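Local coordinates for protein aldehyde dehydrogenase (Bartonella henselae, PDB 3I44) that probably oxidises aldehydes to carboxylic acids with a nicotinamide cofactor, as members of the aldehyde dehydrogenase family do, at residues Ala75-Thr78 and Trp79-Thr82; Ser437-Arg440 and Ser441-Arg444; Thr322-Asp325 and Ile326-Thr330; Pro413-Thr416 and Glu417-Val421. The protein carries 1 engineered substitution. One frame throughout, in Å; residues are numbered along the deposited sequence.

In the fold
From the N terminus, interaction 1 comes first, where helix 62-79 ends and turns toward helix 84-100, beside strand 191-195. The other three belong to the part of the chain built on the mixed sheet that contains strands 308-312, 408-414 and 432-436. Interaction 3 lies at the end of helix 316-329; interaction 4 closes the short link from strand 408-414 into helix 417-425; interaction 2 does the same between strand 432-436 and helix 440-449. All four are local and follow in series, none nesting or crossing. Interactions 2 and 4 touch, Lys442 CD lying 3.2 Å from Glu417 OE2, whereas interaction 1 is about 40 Å or more from the rest, nearest atoms.

Interaction 1. Residues Ala75-Thr78 and Trp79-Thr82; sequences AFQT and WKTT
Lys80 lays its aliphatic chain over one face of the Phe76 ring, one helical turn back. Lys80 CD makes the CH-pi contact, 3.9 Å from the Phe76 ring centroid, with CB over the rim of the same face, and the two side chains cross at about a right angle. CG of Lys80 sits between its backbone N and carbonyl carbon (chi1 77°), which folds the chain back along the helix; a final bend at chi4 then turns NZ to Gln77. There Lys80 NZ donates to Gln77 O at 3.1 Å and, weakly, to Gln77 OE1 at 3.4 Å. The Gln77 chain, bent at chi2, runs beside the lysine and points the same way. Thr78 O is gripped twice from one face of its plane: Thr81 OG1 donates to Thr78 O at 2.8 Å, and Thr81 N reaches the same oxygen at 3.2 Å from well above that plane. Thr82 OG1 meets Trp79 O at 2.7 Å in the carbonyl plane and is also bonded to Arg87. The buried Trp79 indole leads off to Thr191, Leu216 and Pro217. The arrangement is a helix C-terminus running into a type I beta turn, Trp79 to Thr82, with side-chain hydroxyls bonding to the last carbonyls.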
# COMPACT_ATOMS: atom_id res chain seq x y z
N ALA A 75 -13.75 -9.17 20.20
CA ALA A 75 -14.31 -10.20 19.30
C ALA A 75 -13.25 -10.88 18.41
O ALA A 75 -13.35 -12.05 18.07
CB ALA A 75 -15.38 -9.57 18.42
N PHE A 76 -12.22 -10.13 18.04
CA PHE A 76 -11.22 -10.60 17.11
C PHE A 76 -10.49 -11.82 17.68
O PHE A 76 -10.21 -12.78 16.95
CB PHE A 76 -10.25 -9.47 16.81
CG PHE A 76 -9.08 -9.88 15.96
CD1 PHE A 76 -9.25 -10.13 14.58
CD2 PHE A 76 -7.83 -9.99 16.51
CE1 PHE A 76 -8.19 -10.52 13.80
CE2 PHE A 76 -6.73 -10.37 15.72
CZ PHE A 76 -6.92 -10.65 14.35
N GLN A 77 -10.23 -11.79 18.98
CA GLN A 77 -9.54 -12.88 19.64
C GLN A 77 -10.20 -14.24 19.38
O GLN A 77 -9.51 -15.25 19.23
CB GLN A 77 -9.43 -12.57 21.15
CG GLN A 77 -8.51 -11.34 21.45
CD GLN A 77 -7.11 -11.48 20.82
OE1 GLN A 77 -6.44 -12.51 21.01
NE2 GLN A 77 -6.66 -10.47 20.05
N THR A 78 -11.52 -14.29 19.30
CA THR A 78 -12.21 -15.56 18.99
C THR A 78 -12.66 -15.69 17.53
O THR A 78 -12.68 -16.79 17.01
CB THR A 78 -13.43 -15.77 19.89
OG1 THR A 78 -14.23 -14.58 19.86
CG2 THR A 78 -13.01 -16.07 21.32
N TRP A 79 -13.01 -14.57 16.87
CA TRP A 79 -13.43 -14.58 15.45
C TRP A 79 -12.30 -15.04 14.50
O TRP A 79 -12.56 -15.73 13.51
CB TRP A 79 -13.98 -13.19 15.03
CG TRP A 79 -14.38 -13.08 13.59
CD1 TRP A 79 -13.73 -12.39 12.62
CD2 TRP A 79 -15.49 -13.72 12.95
NE1 TRP A 79 -14.36 -12.53 11.42
CE2 TRP A 79 -15.45 -13.35 11.59
CE3 TRP A 79 -16.53 -14.56 13.39
CZ2 TRP A 79 -16.42 -13.79 10.65
CZ3 TRP A 79 -17.49 -14.99 12.46
CH2 TRP A 79 -17.43 -14.60 11.12
N LYS A 80 -11.06 -14.65 14.81
CA LYS A 80 -9.90 -15.07 14.01
C LYS A 80 -9.63 -16.59 14.02
O LYS A 80 -8.94 -17.08 13.16
CB LYS A 80 -8.62 -14.30 14.41
CG LYS A 80 -7.96 -14.77 15.70
CD LYS A 80 -6.80 -13.86 16.14
CE LYS A 80 -5.86 -14.52 17.16
NZ LYS A 80 -6.49 -14.75 18.51
N THR A 81 -10.21 -17.31 14.97
CA THR A 81 -10.07 -18.76 15.04
C THR A 81 -11.23 -19.55 14.43
O THR A 81 -11.19 -20.78 14.40
CB THR A 81 -9.90 -19.22 16.50
OG1 THR A 81 -11.15 -19.12 17.19
CG2 THR A 81 -8.85 -18.38 17.21
N THR A 82 -12.26 -18.87 13.92
CA THR A 82 -13.34 -19.57 13.20
C THR A 82 -12.75 -20.15 11.91
O THR A 82 -11.77 -19.62 11.37
CB THR A 82 -14.47 -18.65 12.86
OG1 THR A 82 -13.93 -17.54 12.13
CG2 THR A 82 -15.20 -18.17 14.15

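Interaction 2. Residues Ser437-Arg440 and Ser441-Arg444; sequences SQDR and SKCR
Asp439 caps the helix that begins after it: with CG anti to its own backbone N (chi1 -176°), the carboxylate swings over the first turn, and OD1 accepts a weak bond from Lys442 N at 3.3 Å. Its carbonyl takes the next link, Cys443 N to Asp439 O at 2.8 Å. The Asp439 and Lys442 side chains cross at about a right angle, Asp439 CG lying 3.6 Å from Lys442 CB. Lys442 continues past the aspartate, its CE 3.4 Å from Ser437 OG, and its NZ forms a salt bridge with Asp282. Ser437 OG accepts from Asp439 N at 3.0 Å, an ST turn that sets the capping residue, and is itself hydrogen-bonded to Asp282. Buried Cys443 brings SG to 3.1 Å from Ser437 O, which accepts from Asn458 ND2. On the outer side extended Arg440 and Arg444 bring Arg440 NE and Arg444 NH2 to 3.7 Å, guanidinium planes 71° apart. The terminal carboxylate of Trp497 of the second subunit bridges both, which would offset their like charges, and its ring makes a cation-pi contact with Arg444. The turn joins strand 432-436 to helix 440-449, which lies beside helix 417-425 through Lys442 and Glu417.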
# COMPACT_ATOMS: atom_id res chain seq x y z
N SER A 437 -14.02 1.30 -30.64
CA SER A 437 -13.60 1.11 -32.03
C SER A 437 -13.78 -0.34 -32.46
O SER A 437 -13.54 -1.27 -31.68
CB SER A 437 -12.13 1.50 -32.22
OG SER A 437 -11.61 1.07 -33.48
N GLN A 438 -14.21 -0.53 -33.70
CA GLN A 438 -14.35 -1.89 -34.23
C GLN A 438 -13.03 -2.46 -34.71
O GLN A 438 -12.99 -3.64 -35.06
CB GLN A 438 -15.46 -1.96 -35.29
CG GLN A 438 -16.81 -1.91 -34.63
CD GLN A 438 -17.95 -1.86 -35.59
OE1 GLN A 438 -18.69 -2.82 -35.71
NE2 GLN A 438 -18.14 -0.72 -36.24
N ASP A 439 -11.95 -1.64 -34.71
CA ASP A 439 -10.58 -2.09 -35.05
C ASP A 439 -9.86 -2.63 -33.79
O ASP A 439 -9.36 -1.85 -32.96
CB ASP A 439 -9.81 -0.94 -35.65
CG ASP A 439 -8.43 -1.32 -36.12
OD1 ASP A 439 -7.92 -2.40 -35.78
OD2 ASP A 439 -7.83 -0.48 -36.81
N ARG A 440 -9.81 -3.98 -33.66
CA ARG A 440 -9.31 -4.65 -32.45
C ARG A 440 -7.86 -4.26 -32.15
O ARG A 440 -7.52 -3.96 -30.98
CB ARG A 440 -9.40 -6.14 -32.61
CG ARG A 440 -9.15 -6.91 -31.31
CD ARG A 440 -9.49 -8.35 -31.56
NE ARG A 440 -9.36 -9.13 -30.34
CZ ARG A 440 -9.68 -10.42 -30.25
NH1 ARG A 440 -10.16 -11.08 -31.29
NH2 ARG A 440 -9.55 -11.04 -29.10
N SER A 441 -7.04 -4.19 -33.22
CA SER A 441 -5.68 -3.70 -33.11
C SER A 441 -5.59 -2.31 -32.55
O SER A 441 -4.72 -2.03 -31.72
CB SER A 441 -4.96 -3.72 -34.46
OG SER A 441 -4.80 -5.06 -34.85
N LYS A 442 -6.43 -1.43 -33.05
CA LYS A 442 -6.45 -0.06 -32.56
C LYS A 442 -6.92 -0.02 -31.07
O LYS A 442 -6.34 0.66 -30.22
CB LYS A 442 -7.32 0.80 -33.49
CG LYS A 442 -7.17 2.29 -33.23
CD LYS A 442 -7.59 3.13 -34.42
CE LYS A 442 -9.10 3.00 -34.68
NZ LYS A 442 -9.34 3.61 -35.98
N CYS A 443 -7.93 -0.80 -30.74
CA CYS A 443 -8.35 -0.93 -29.35
C CYS A 443 -7.17 -1.33 -28.45
O CYS A 443 -7.00 -0.78 -27.37
CB CYS A 443 -9.50 -1.94 -29.20
SG CYS A 443 -11.07 -1.36 -29.83
N ARG A 444 -6.37 -2.28 -28.92
CA ARG A 444 -5.26 -2.78 -28.13
C ARG A 444 -4.18 -1.74 -27.95
O ARG A 444 -3.70 -1.56 -26.83
CB ARG A 444 -4.68 -4.04 -28.76
CG ARG A 444 -5.55 -5.24 -28.57
CD ARG A 444 -5.00 -6.42 -29.34
NE ARG A 444 -5.73 -7.64 -29.02
CZ ARG A 444 -5.34 -8.85 -29.40
NH1 ARG A 444 -4.24 -9.00 -30.13
NH2 ARG A 444 -6.03 -9.91 -29.04

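Interaction 3. Residues Thr322-Asp325 and Ile326-Thr330; sequences TAKD and IAEKT
Two i to i+4 salt bridges run along the last turns of helix 316-329, Asp325 with Lys329 and Lys324 with Glu328. In the shorter, Lys329 NZ donates to Asp325 OD2 at 3.0 Å on the syn lone pair of that oxygen, and weakly to Asp325 OD1 at 3.4 Å, so the ammonium favours OD2 and only leans on OD1. The Lys329 chain is extended beyond CG, while Asp325 CG stands anti to its backbone N (chi1 -170°), which tips the carboxylate along the helix to meet it. The second bridge is weaker: the Lys324 chain bends at chi4, bringing NZ to Glu328 OE2 at 3.3 Å. Among hydroxyl bonds, Thr330 OG1 donates to Ile326 O at 2.8 Å from above the carbonyl plane, and Thr322 OG1 is bonded to Lys318 O. Four successive backbone bonds, from Ile326 N to Thr322 O through Lys329 N to Asp325 O, carry the helix across the junction. Apolar contact between the segments is slight, Thr322 CG2 to Ile326 CG1 at 4.3 Å. The whole is an amphipathic helix, Ala323 and Ala327 on strand 388-391 and Ile326 on helix 287-296, with salt bridges along its exposed side, Lys324 and Glu328 resting beside strand 367-370.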
# COMPACT_ATOMS: atom_id res chain seq x y z
N THR A 322 -25.84 13.69 -31.41
CA THR A 322 -26.35 12.51 -30.66
C THR A 322 -26.46 12.79 -29.17
O THR A 322 -27.47 12.48 -28.56
CB THR A 322 -25.46 11.26 -30.90
OG1 THR A 322 -25.45 10.95 -32.29
CG2 THR A 322 -25.96 10.06 -30.13
N ALA A 323 -25.41 13.38 -28.60
CA ALA A 323 -25.45 13.83 -27.18
C ALA A 323 -26.65 14.77 -26.89
O ALA A 323 -27.37 14.62 -25.90
CB ALA A 323 -24.13 14.52 -26.83
N LYS A 324 -26.87 15.74 -27.78
CA LYS A 324 -28.01 16.64 -27.65
C LYS A 324 -29.33 15.88 -27.59
O LYS A 324 -30.12 16.10 -26.69
CB LYS A 324 -28.04 17.63 -28.83
CG LYS A 324 -29.13 18.71 -28.74
CD LYS A 324 -28.95 19.68 -29.95
CE LYS A 324 -29.56 21.06 -29.73
NZ LYS A 324 -30.99 21.10 -30.09
N ASP A 325 -29.57 15.01 -28.57
CA ASP A 325 -30.80 14.20 -28.62
C ASP A 325 -31.01 13.38 -27.36
O ASP A 325 -32.10 13.38 -26.75
CB ASP A 325 -30.77 13.25 -29.85
CG ASP A 325 -32.12 12.56 -30.10
OD1 ASP A 325 -33.12 13.25 -30.40
OD2 ASP A 325 -32.19 11.30 -30.01
N ILE A 326 -29.97 12.65 -26.96
CA ILE A 326 -30.09 11.79 -25.78
C ILE A 326 -30.35 12.64 -24.53
O ILE A 326 -31.26 12.34 -23.76
CB ILE A 326 -28.86 10.87 -25.60
CG1 ILE A 326 -28.71 9.91 -26.78
CG2 ILE A 326 -29.01 10.09 -24.35
CD1 ILE A 326 -29.86 8.90 -26.92
N ALA A 327 -29.59 13.72 -24.35
CA ALA A 327 -29.84 14.64 -23.23
C ALA A 327 -31.29 15.14 -23.20
O ALA A 327 -31.96 15.06 -22.17
CB ALA A 327 -28.89 15.85 -23.29
N GLU A 328 -31.78 15.63 -24.33
CA GLU A 328 -33.14 16.17 -24.37
C GLU A 328 -34.17 15.09 -24.08
O GLU A 328 -35.21 15.38 -23.49
CB GLU A 328 -33.42 16.87 -25.70
CG GLU A 328 -32.62 18.18 -25.78
CD GLU A 328 -32.62 18.85 -27.14
OE1 GLU A 328 -33.09 18.23 -28.13
OE2 GLU A 328 -32.12 20.00 -27.19
N LYS A 329 -33.87 13.85 -24.44
CA LYS A 329 -34.75 12.73 -24.13
C LYS A 329 -34.52 12.11 -22.73
O LYS A 329 -35.20 11.16 -22.37
CB LYS A 329 -34.58 11.64 -25.20
CG LYS A 329 -35.10 12.07 -26.56
CD LYS A 329 -34.87 10.97 -27.60
CE LYS A 329 -35.59 11.32 -28.91
NZ LYS A 329 -35.07 10.46 -30.03
N THR A 330 -33.54 12.59 -21.98
CA THR A 330 -33.27 12.03 -20.66
C THR A 330 -34.19 12.76 -19.69
O THR A 330 -34.04 13.99 -19.50
CB THR A 330 -31.79 12.23 -20.25
OG1 THR A 330 -30.96 11.45 -21.12
CG2 THR A 330 -31.53 11.85 -18.78

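Interaction 4. Residues Pro413-Thr416 and Glu417-Val421; sequences PFNT and EDEAV
Strand 408-414 ends at Phe414 and the chain turns through Asn415 and Thr416 into helix 417-425, whose first bond here runs from Ala420 N to Thr416 O at 3.0 Å. This is a strand-to-helix junction with Thr416 as N-cap: Thr416 OG1 accepts from Glu419 N at 3.1 Å in a moderately bent bond. The hydroxyl reaches that N-H because OG1 lies between the backbone N and carbonyl carbon of Thr416 (chi1 63°), and it also packs against Glu419 CB at 3.3 Å. Glu419 answers from the helix by sending its side chain, extended beyond CG, back toward the strand end. Its OE1 accepts from Asn415 N at 2.8 Å, the N-H arriving from above the carboxylate plane. The Asn415 and Glu419 side chains lie alongside each other and point the same way, their amide and carboxylate planes 29° apart. Two side-chain bonds thus tie the turn in both directions, but because Glu419 takes Asn415 N the pair is not a capping box; Thr416 N, buried at the edge of the Phe414 ring and in its plane, has no partner in the model. Glu417 leads away to a salt bridge with Arg445 and lies against Lys442 and Ile446 of helix 440-449. Beneath the turn, the buried Phe414 ring packs among Leu310 of strand 308-312 and Ile278 of strand 276-279 and meets Phe280 edge-to-face. Ala420 covers one face of this ring: its CB sits nearly along the ring normal, 3.6 Å from the Phe414 centroid.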
# COMPACT_ATOMS: atom_id res chain seq x y z
N PRO A 413 -12.95 17.09 -29.80
CA PRO A 413 -12.45 16.23 -30.88
C PRO A 413 -10.98 15.90 -30.77
O PRO A 413 -10.23 16.57 -30.05
CB PRO A 413 -12.68 17.08 -32.12
CG PRO A 413 -12.40 18.47 -31.65
CD PRO A 413 -12.91 18.51 -30.19
N PHE A 414 -10.56 14.85 -31.47
CA PHE A 414 -9.15 14.60 -31.69
C PHE A 414 -8.93 14.23 -33.14
O PHE A 414 -9.85 13.80 -33.82
CB PHE A 414 -8.59 13.52 -30.76
CG PHE A 414 -9.11 12.14 -31.04
CD1 PHE A 414 -8.47 11.32 -31.97
CD2 PHE A 414 -10.23 11.66 -30.38
CE1 PHE A 414 -8.95 10.04 -32.23
CE2 PHE A 414 -10.71 10.39 -30.64
CZ PHE A 414 -10.06 9.57 -31.55
N ASN A 415 -7.68 14.38 -33.59
CA ASN A 415 -7.30 14.08 -34.96
C ASN A 415 -6.40 12.87 -35.12
O ASN A 415 -6.49 12.19 -36.13
CB ASN A 415 -6.63 15.31 -35.57
CG ASN A 415 -7.61 16.45 -35.75
OD1 ASN A 415 -8.55 16.36 -36.54
ND2 ASN A 415 -7.41 17.53 -34.99
N THR A 416 -5.54 12.59 -34.15
CA THR A 416 -4.68 11.41 -34.23
C THR A 416 -4.79 10.53 -32.98
O THR A 416 -5.27 10.97 -31.91
CB THR A 416 -3.21 11.81 -34.36
OG1 THR A 416 -2.83 12.52 -33.18
CG2 THR A 416 -2.96 12.67 -35.61
N GLU A 417 -4.31 9.30 -33.11
CA GLU A 417 -4.30 8.39 -31.97
C GLU A 417 -3.50 9.00 -30.81
O GLU A 417 -3.96 8.99 -29.67
CB GLU A 417 -3.74 7.01 -32.34
CG GLU A 417 -4.63 6.23 -33.27
CD GLU A 417 -4.10 4.82 -33.56
OE1 GLU A 417 -3.20 4.33 -32.85
OE2 GLU A 417 -4.60 4.20 -34.50
N ASP A 418 -2.30 9.53 -31.11
CA ASP A 418 -1.47 10.20 -30.09
C ASP A 418 -2.21 11.33 -29.37
O ASP A 418 -2.03 11.50 -28.18
CB ASP A 418 -0.18 10.80 -30.67
CG ASP A 418 0.84 9.74 -31.08
OD1 ASP A 418 0.85 8.61 -30.50
OD2 ASP A 418 1.64 10.04 -32.00
N GLU A 419 -2.99 12.10 -30.10
CA GLU A 419 -3.72 13.23 -29.53
C GLU A 419 -4.81 12.71 -28.57
O GLU A 419 -5.02 13.26 -27.49
CB GLU A 419 -4.35 14.06 -30.65
CG GLU A 419 -4.46 15.54 -30.35
CD GLU A 419 -5.42 16.27 -31.29
OE1 GLU A 419 -5.55 15.86 -32.48
OE2 GLU A 419 -6.04 17.26 -30.81
N ALA A 420 -5.47 11.63 -28.96
CA ALA A 420 -6.48 11.02 -28.09
C ALA A 420 -5.87 10.51 -26.78
O ALA A 420 -6.42 10.74 -25.69
CB ALA A 420 -7.21 9.90 -28.83
N VAL A 421 -4.72 9.84 -26.88
CA VAL A 421 -4.04 9.31 -25.72
C VAL A 421 -3.56 10.45 -24.82
O VAL A 421 -3.69 10.37 -23.59
CB VAL A 421 -2.88 8.45 -26.12
CG1 VAL A 421 -1.88 8.29 -24.95
CG2 VAL A 421 -3.38 7.08 -26.66